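Local coordinates for TatD-related deoxyribonuclease (Thermotoga maritima, PDB 1J6O), which probably acts as a metal-dependent DNA nuclease of the TatD family, hydrolysing ester bonds, at residues G187-P192 / V237-Q242. Sequence-based numbering, arbitrary orientation.
Sequences GPVTYP and VETISQ
Thr239 on helix 233-244 meets Val189 and Thr190 in the loop that follows strand 181-185. Its CB points at the loop, and its two branches divide the work. Thr239 CG2 lies anti to its own backbone N (chi1 -66° for OG1), which carries the methyl to the Val189 backbone. There it sits 3.4 Å from Val189 O. The valine and threonine side chains slide past each other in opposite directions, with Val189 CG1 4.2 Å from Thr239 CG2. The other branch, Thr239 OG1, is 3.3 Å from Thr190 CG2. These two threonine side chains cross at about a right angle, and a methyl rather than a hydroxyl faces the oxygen.

The Val189 side is the more buried and the broader. Its side chain also packs on Leu197 and Val201 of helix 195-204. The edge where Thr190 meets Thr239 is partly exposed, and the touch there is short but narrow.

Thr190 OG1 turns back and donates a hydrogen bond to Gly187 O (2.8 Å), with a C=O...donor angle of 161°. Gly187 O also accepts from Thr190 N, 3.0 Å away, so two bonds grip it in the 3-10 turn. Thr190 OG1 is further bonded to Gln221 N. A valine in place of Thr190 would probably leave Gly187 O with one of these two bonds lost and Gln221 N without this partner.

The contact joins the loop after one strand of the TIM-barrel sheet to a helix beyond the last strand, 209-211. Asp214, a predicted metal ligand, is about 12 Å from Val189, side chain to side chain. No hydrogen bond crosses between the segments. Val189 O bonds to Arg198, and Thr239 OG1 weakly to Tyr235 O. The polar atoms thus bond away from this interface, and the join is van der Waals, chiefly methyl groups against oxygens.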
loop_
_atom_site.group_PDB
_atom_site.type_symbol
_atom_site.label_atom_id
_atom_site.label_comp_id
_atom_site.label_asym_id
_atom_site.label_seq_id
_atom_site.Cartn_x
_atom_site.Cartn_y
_atom_site.Cartn_z
ATOM N N GLY A 187 -5.889 9.514 -0.533
ATOM C CA GLY A 187 -6.624 10.637 -1.105
ATOM C C GLY A 187 -8.129 10.696 -0.886
ATOM O O GLY A 187 -8.635 11.743 -0.450
ATOM N N PRO A 188 -8.867 9.613 -1.160
ATOM C CA PRO A 188 -10.331 9.551 -1.000
ATOM C C PRO A 188 -10.889 9.965 0.367
ATOM O O PRO A 188 -12.053 10.346 0.479
ATOM C CB PRO A 188 -10.660 8.101 -1.335
ATOM C CG PRO A 188 -9.536 7.746 -2.387
ATOM C CD PRO A 188 -8.330 8.352 -1.720
ATOM N N VAL A 189 -10.081 9.872 1.412
ATOM C CA VAL A 189 -10.546 10.257 2.747
ATOM C C VAL A 189 -10.926 11.759 2.786
ATOM O O VAL A 189 -11.720 12.208 3.651
ATOM C CB VAL A 189 -9.451 9.943 3.805
ATOM C CG1 VAL A 189 -8.383 11.039 3.817
ATOM C CG2 VAL A 189 -10.111 9.772 5.216
ATOM N N THR A 190 -10.370 12.530 1.852
ATOM C CA THR A 190 -10.639 13.964 1.776
ATOM C C THR A 190 -11.833 14.329 0.889
ATOM O O THR A 190 -12.214 15.500 0.840
ATOM C CB THR A 190 -9.471 14.761 1.178
ATOM O OG1 THR A 190 -9.337 14.412 -0.202
ATOM C CG2 THR A 190 -8.161 14.499 1.919
ATOM N N TYR A 191 -12.400 13.352 0.191
ATOM C CA TYR A 191 -13.537 13.605 -0.699
ATOM C C TYR A 191 -14.809 13.927 0.071
ATOM O O TYR A 191 -15.232 13.164 0.919
ATOM C CB TYR A 191 -13.778 12.403 -1.617
ATOM C CG TYR A 191 -12.601 12.068 -2.519
ATOM C CD1 TYR A 191 -11.491 12.916 -2.608
ATOM C CD2 TYR A 191 -12.612 10.904 -3.291
ATOM C CE1 TYR A 191 -10.413 12.606 -3.455
ATOM C CE2 TYR A 191 -11.555 10.584 -4.123
ATOM C CZ TYR A 191 -10.464 11.430 -4.204
ATOM O OH TYR A 191 -9.423 11.099 -5.046
ATOM N N PRO A 192 -15.437 15.074 -0.233
ATOM C CA PRO A 192 -16.660 15.395 0.512
ATOM C C PRO A 192 -17.686 14.274 0.503
ATOM O O PRO A 192 -18.364 14.046 1.499
ATOM C CB PRO A 192 -17.170 16.677 -0.168
ATOM C CG PRO A 192 -16.611 16.591 -1.562
ATOM C CD PRO A 192 -15.202 16.042 -1.319
ATOM N N VAL A 237 -3.383 13.763 5.873
ATOM C CA VAL A 237 -3.115 13.868 7.292
ATOM C C VAL A 237 -4.051 14.940 7.903
ATOM O O VAL A 237 -4.628 14.753 8.983
ATOM C CB VAL A 237 -1.649 14.282 7.529
ATOM C CG1 VAL A 237 -1.465 14.769 8.974
ATOM C CG2 VAL A 237 -0.713 13.094 7.239
ATOM N N GLU A 238 -4.184 16.065 7.203
ATOM C CA GLU A 238 -5.038 17.150 7.675
ATOM C C GLU A 238 -6.437 16.633 7.946
ATOM O O GLU A 238 -6.980 16.825 9.038
ATOM C CB GLU A 238 -5.080 18.264 6.638
ATOM C CG GLU A 238 -6.073 19.360 6.926
ATOM C CD GLU A 238 -5.893 20.520 5.966
ATOM O OE1 GLU A 238 -5.744 20.258 4.748
ATOM O OE2 GLU A 238 -5.900 21.684 6.431
ATOM N N THR A 239 -7.022 15.953 6.972
ATOM C CA THR A 239 -8.365 15.422 7.158
ATOM C C THR A 239 -8.423 14.436 8.318
ATOM O O THR A 239 -9.331 14.514 9.163
ATOM C CB THR A 239 -8.886 14.752 5.854
ATOM O OG1 THR A 239 -9.046 15.758 4.843
ATOM C CG2 THR A 239 -10.223 14.047 6.076
ATOM N N ILE A 240 -7.469 13.505 8.373
ATOM C CA ILE A 240 -7.475 12.527 9.459
ATOM C C ILE A 240 -7.411 13.208 10.808
ATOM O O ILE A 240 -8.137 12.826 11.730
ATOM C CB ILE A 240 -6.306 11.530 9.327
ATOM C CG1 ILE A 240 -6.524 10.674 8.067
ATOM C CG2 ILE A 240 -6.199 10.642 10.582
ATOM C CD1 ILE A 240 -5.342 9.744 7.754
ATOM N N SER A 241 -6.555 14.214 10.930
ATOM C CA SER A 241 -6.429 14.930 12.195
ATOM C C SER A 241 -7.743 15.637 12.558
ATOM O O SER A 241 -8.159 15.664 13.727
ATOM C CB SER A 241 -5.288 15.950 12.113
ATOM O OG SER A 241 -5.613 17.051 11.271
ATOM N N GLN A 242 -8.423 16.185 11.561
ATOM C CA GLN A 242 -9.671 16.878 11.846
ATOM C C GLN A 242 -10.769 15.908 12.251
ATOM O O GLN A 242 -11.521 16.150 13.200
ATOM C CB GLN A 242 -10.095 17.688 10.624
ATOM C CG GLN A 242 -9.032 18.691 10.247
ATOM C CD GLN A 242 -9.323 19.411 8.968
ATOM O OE1 GLN A 242 -9.983 18.875 8.071
ATOM N NE2 GLN A 242 -8.816 20.633 8.857
#